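Local coordinates for hyaluronidase (Thermobaculum terrenum, PDB 5DIY), which probably acts as a hexosaminidase of glycoside hydrolase family 84, removing O-linked N-acetylglucosamine from modified substrates, at residues S133-N136 with L137-Q141; V331-D334 with F335-R339. All coordinates share one frame; numbering follows the deposited sequence.

Contact 1: S133-N136 with L137-Q141; sequences SYSN and LAEAQ
Y134 lies flat against A140, its ring spread over the first turn of helix 137-153. With CG anti to the carbonyl carbon (chi1 -47°), the side chain leaves the loop toward the helix. CB starts 4.0 Å from A140 N, and CG passes A140 CA at 3.6 Å. The ring then divides: CD2 presses on A140 CB at 3.3 Å, with CE2 following along the same methyl, while CD1 and CE1 run past A140 CA, CE1 also nearing E139 O. A140 CA sits almost exactly over the ring centre, 3.5 Å from the centroid and 8° off the normal, a CH-pi contact. S133 CB touches the opposite face near the rim, so the ring is sandwiched. At the tip, the OH hydrogen-bonds D143 one turn further along the helix, with a weak second bond from R147, which fixes the ring lengthwise.

Next to it, the chain turns into the helix at the N-cap residue N136. Its carbonyl O takes A140 N at 3.2 Å and a weak, more bent bond from E139 N. E139 folds back past the N136 side chain, crossing it at about a right angle, and extends beyond CG until OE2 accepts S135 N at 3.1 Å (157°), the N-H arriving from above the carboxylate plane. A negative group here probably also suits the positive end of the helix dipole. The third residue of the helix thus grips the backbone one position before the N-cap, unlike a classical capping box, in which the N-cap N-H itself is bound. This is a loop-to-helix junction of the TIM barrel's outer layer, with N136 at the N-cap position and the glutamate tied to the residue before it, in the chain between strands 113-117 and 160-164.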
loop_
_atom_site.group_PDB
_atom_site.type_symbol
_atom_site.label_atom_id
_atom_site.label_comp_id
_atom_site.label_asym_id
_atom_site.label_seq_id
_atom_site.Cartn_x
_atom_site.Cartn_y
_atom_site.Cartn_z
ATOM N N SER C 133 -35.526 11.511 11.267
ATOM C CA SER C 133 -35.344 10.493 12.305
ATOM C C SER C 133 -34.100 10.674 13.185
ATOM O O SER C 133 -34.100 10.202 14.323
ATOM C CB SER C 133 -35.298 9.106 11.666
ATOM O OG SER C 133 -36.412 8.904 10.819
ATOM N N TYR C 134 -33.051 11.326 12.668
ATOM C CA TYR C 134 -31.759 11.434 13.378
ATOM C C TYR C 134 -31.147 12.833 13.278
ATOM O O TYR C 134 -31.285 13.504 12.254
ATOM C CB TYR C 134 -30.743 10.421 12.822
ATOM C CG TYR C 134 -31.275 9.013 12.649
ATOM C CD1 TYR C 134 -31.498 8.187 13.751
ATOM C CD2 TYR C 134 -31.553 8.504 11.379
ATOM C CE1 TYR C 134 -31.988 6.897 13.592
ATOM C CE2 TYR C 134 -32.039 7.217 11.209
ATOM C CZ TYR C 134 -32.256 6.420 12.314
ATOM O OH TYR C 134 -32.742 5.150 12.134
ATOM N N SER C 135 -30.448 13.244 14.336
ATOM C CA SER C 135 -29.725 14.526 14.363
ATOM C C SER C 135 -28.458 14.544 13.503
ATOM O O SER C 135 -28.051 15.609 13.035
ATOM C CB SER C 135 -29.349 14.910 15.800
ATOM O OG SER C 135 -30.503 15.190 16.567
ATOM N N ASN C 136 -27.826 13.382 13.323
ATOM C CA ASN C 136 -26.570 13.277 12.566
ATOM C C ASN C 136 -26.237 11.838 12.128
ATOM O O ASN C 136 -26.934 10.887 12.496
ATOM C CB ASN C 136 -25.413 13.910 13.367
ATOM C CG ASN C 136 -25.377 13.455 14.815
ATOM O OD1 ASN C 136 -25.591 14.243 15.730
ATOM N ND2 ASN C 136 -25.099 12.190 15.028
ATOM N N LEU C 137 -25.178 11.713 11.326
ATOM C CA LEU C 137 -24.736 10.441 10.728
ATOM C C LEU C 137 -24.478 9.365 11.774
ATOM O O LEU C 137 -24.939 8.236 11.640
ATOM C CB LEU C 137 -23.440 10.650 9.912
ATOM C CG LEU C 137 -23.233 9.982 8.545
ATOM C CD1 LEU C 137 -21.751 9.703 8.336
ATOM C CD2 LEU C 137 -24.042 8.715 8.331
ATOM N N ALA C 138 -23.723 9.729 12.806
ATOM C CA ALA C 138 -23.363 8.806 13.892
ATOM C C ALA C 138 -24.572 8.168 14.571
ATOM O O ALA C 138 -24.535 6.992 14.912
ATOM C CB ALA C 138 -22.487 9.510 14.925
ATOM N N GLU C 139 -25.651 8.937 14.729
ATOM C CA GLU C 139 -26.879 8.456 15.376
ATOM C C GLU C 139 -27.617 7.482 14.469
ATOM O O GLU C 139 -28.105 6.444 14.927
ATOM C CB GLU C 139 -27.815 9.620 15.750
ATOM C CG GLU C 139 -27.566 10.205 17.135
ATOM C CD GLU C 139 -28.449 11.412 17.453
ATOM O OE1 GLU C 139 -28.079 12.179 18.367
ATOM O OE2 GLU C 139 -29.507 11.602 16.803
ATOM N N ALA C 140 -27.707 7.831 13.187
ATOM C CA ALA C 140 -28.373 6.986 12.199
ATOM C C ALA C 140 -27.668 5.635 12.111
ATOM O O ALA C 140 -28.304 4.592 12.237
ATOM C CB ALA C 140 -28.385 7.666 10.838
ATOM N N GLN C 141 -26.349 5.683 11.923
ATOM C CA GLN C 141 -25.509 4.484 11.833
ATOM C C GLN C 141 -25.582 3.611 13.084
ATOM O O GLN C 141 -25.728 2.389 12.982
ATOM C CB GLN C 141 -24.050 4.879 11.571
ATOM C CG GLN C 141 -23.824 5.411 10.167
ATOM C CD GLN C 141 -22.418 5.927 9.933
ATOM O OE1 GLN C 141 -21.634 6.086 10.866
ATOM N NE2 GLN C 141 -22.091 6.181 8.674
#

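Contact 2: V331-D334 with F335-R339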
loop_
_atom_site.group_PDB
_atom_site.type_symbol
_atom_site.label_atom_id
_atom_site.label_comp_id
_atom_site.label_asym_id
_atom_site.label_seq_id
_atom_site.Cartn_x
_atom_site.Cartn_y
_atom_site.Cartn_z
ATOM N N VAL C 331 28.511 11.726 -5.064
ATOM C CA VAL C 331 29.158 11.746 -6.389
ATOM C C VAL C 331 29.330 13.174 -6.905
ATOM O O VAL C 331 30.398 13.520 -7.421
ATOM C CB VAL C 331 28.368 10.902 -7.436
ATOM C CG1 VAL C 331 28.871 11.152 -8.862
ATOM C CG2 VAL C 331 28.452 9.415 -7.110
ATOM N N GLN C 332 28.289 13.994 -6.774
ATOM C CA GLN C 332 28.368 15.387 -7.220
ATOM C C GLN C 332 29.398 16.188 -6.408
ATOM O O GLN C 332 30.133 17.009 -6.975
ATOM C CB GLN C 332 26.995 16.067 -7.193
ATOM C CG GLN C 332 26.069 15.599 -8.311
ATOM C CD GLN C 332 24.644 16.135 -8.190
ATOM O OE1 GLN C 332 24.307 16.857 -7.248
ATOM N NE2 GLN C 332 23.800 15.782 -9.151
ATOM N N GLU C 333 29.476 15.943 -5.100
ATOM C CA GLU C 333 30.513 16.597 -4.286
ATOM C C GLU C 333 31.923 16.177 -4.723
ATOM O O GLU C 333 32.808 17.022 -4.831
ATOM C CB GLU C 333 30.320 16.372 -2.779
ATOM C CG GLU C 333 31.343 17.165 -1.964
ATOM C CD GLU C 333 30.981 17.345 -0.507
ATOM O OE1 GLU C 333 30.564 16.356 0.133
ATOM O OE2 GLU C 333 31.137 18.486 -0.002
ATOM N N ASP C 334 32.117 14.888 -4.995
ATOM C CA ASP C 334 33.387 14.396 -5.550
ATOM C C ASP C 334 33.791 15.170 -6.808
ATOM O O ASP C 334 34.918 15.656 -6.908
ATOM C CB ASP C 334 33.303 12.898 -5.890
ATOM C CG ASP C 334 33.450 12.001 -4.682
ATOM O OD1 ASP C 334 33.915 12.458 -3.616
ATOM O OD2 ASP C 334 33.103 10.816 -4.811
ATOM N N PHE C 335 32.858 15.296 -7.755
ATOM C CA PHE C 335 33.112 16.066 -8.976
ATOM C C PHE C 335 33.414 17.539 -8.682
ATOM O O PHE C 335 34.309 18.116 -9.288
ATOM C CB PHE C 335 31.952 15.934 -9.977
ATOM C CG PHE C 335 31.729 14.529 -10.503
ATOM C CD1 PHE C 335 32.739 13.546 -10.479
ATOM C CD2 PHE C 335 30.511 14.197 -11.079
ATOM C CE1 PHE C 335 32.499 12.271 -10.978
ATOM C CE2 PHE C 335 30.279 12.922 -11.594
ATOM C CZ PHE C 335 31.273 11.962 -11.542
ATOM N N ALA C 336 32.712 18.121 -7.715
ATOM C CA ALA C 336 32.920 19.517 -7.308
ATOM C C ALA C 336 34.157 19.772 -6.406
ATOM O O ALA C 336 34.416 20.926 -6.036
ATOM C CB ALA C 336 31.660 20.015 -6.613
ATOM N N SER C 337 34.901 18.722 -6.043
ATOM C CA SER C 337 36.044 18.830 -5.122
ATOM C C SER C 337 37.312 18.138 -5.647
ATOM O O SER C 337 38.160 17.696 -4.856
ATOM C CB SER C 337 35.665 18.235 -3.763
ATOM O OG SER C 337 34.441 18.766 -3.298
ATOM N N PHE C 338 37.443 18.062 -6.971
ATOM C CA PHE C 338 38.591 17.440 -7.655
ATOM C C PHE C 338 38.814 15.948 -7.359
ATOM O O PHE C 338 39.915 15.427 -7.533
ATOM C CB PHE C 338 39.865 18.289 -7.453
ATOM C CG PHE C 338 40.110 19.257 -8.577
ATOM C CD1 PHE C 338 39.171 20.247 -8.866
ATOM C CD2 PHE C 338 41.252 19.159 -9.376
ATOM C CE1 PHE C 338 39.367 21.130 -9.919
ATOM C CE2 PHE C 338 41.457 20.046 -10.427
ATOM C CZ PHE C 338 40.511 21.032 -10.699
ATOM N N ARG C 339 37.742 15.251 -6.980
ATOM C CA ARG C 339 37.787 13.826 -6.707
ATOM C C ARG C 339 37.050 13.107 -7.833
ATOM O O ARG C 339 36.108 12.341 -7.601
ATOM C CB ARG C 339 37.170 13.541 -5.344
ATOM C CG ARG C 339 37.971 14.122 -4.188
ATOM C CD ARG C 339 37.527 13.536 -2.860
ATOM N NE ARG C 339 36.138 13.885 -2.547
ATOM C CZ ARG C 339 35.727 14.935 -1.829
ATOM N NH1 ARG C 339 36.582 15.818 -1.310
ATOM N NH2 ARG C 339 34.423 15.114 -1.629
HETATM O O HOH W 1 31.909 13.367 -1.662
#
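The F335 ring has the carbonyl O of V331 over one face, 3.5 Å above the plane and toward the rim, while V331 CG1 meets CE2 of the ring at 3.5 Å; both side chains point the same way. F393 and F397 meet this ring obliquely. S337 CB lies over one face of the R339 guanidinium, and D334 OD1 sits at its edge, in plane. The carboxylate stands nearly perpendicular (86°) to it, in a salt bridge where R339 NE donates to D334 OD1 over 2.8 Å, nearly straight at 169°; NH2 adds a weak bond. A water joins OD1 and NH2, and K330 forms a salt bridge with OD2. With an alanine at R339, OD1 would probably lose its ionic mate, leaving the acid with K330 on the other oxygen and the water without its NH2 donor.

S337 OG donates a hydrogen bond to E333 O at 2.8 Å. D334 O accepts S337 N and, at 2.9 Å, R339 N, from opposite faces of its plane. This six-to-one bond and left-handed F338 (phi 61°) recall part of a Schellman motif ending helix 322-336, where R339 stands at the N-cap position of helix 340-362: the turn of a helical hairpin.

Contact 1 comes first along the chain and contact 2 well after it, their centres about 65 Å apart and their nearest atoms about 49 Å, on opposite sides of the chain's centre. They share no helix or strand. Residues 133-141 belong to the eight-stranded barrel, where the L137 side chain is about 10 Å from that of D119, an N-acetylglucosamine-binding residue. Residues 331-339 lie in the helical region that follows the barrel, spanning the last turns of helix 322-336 and the turn leading to helix 340-362, away from the annotated sites. Each marks a helix boundary: contact 1 begins a barrel helix, whereas contact 2 ends one helix and leads into the next.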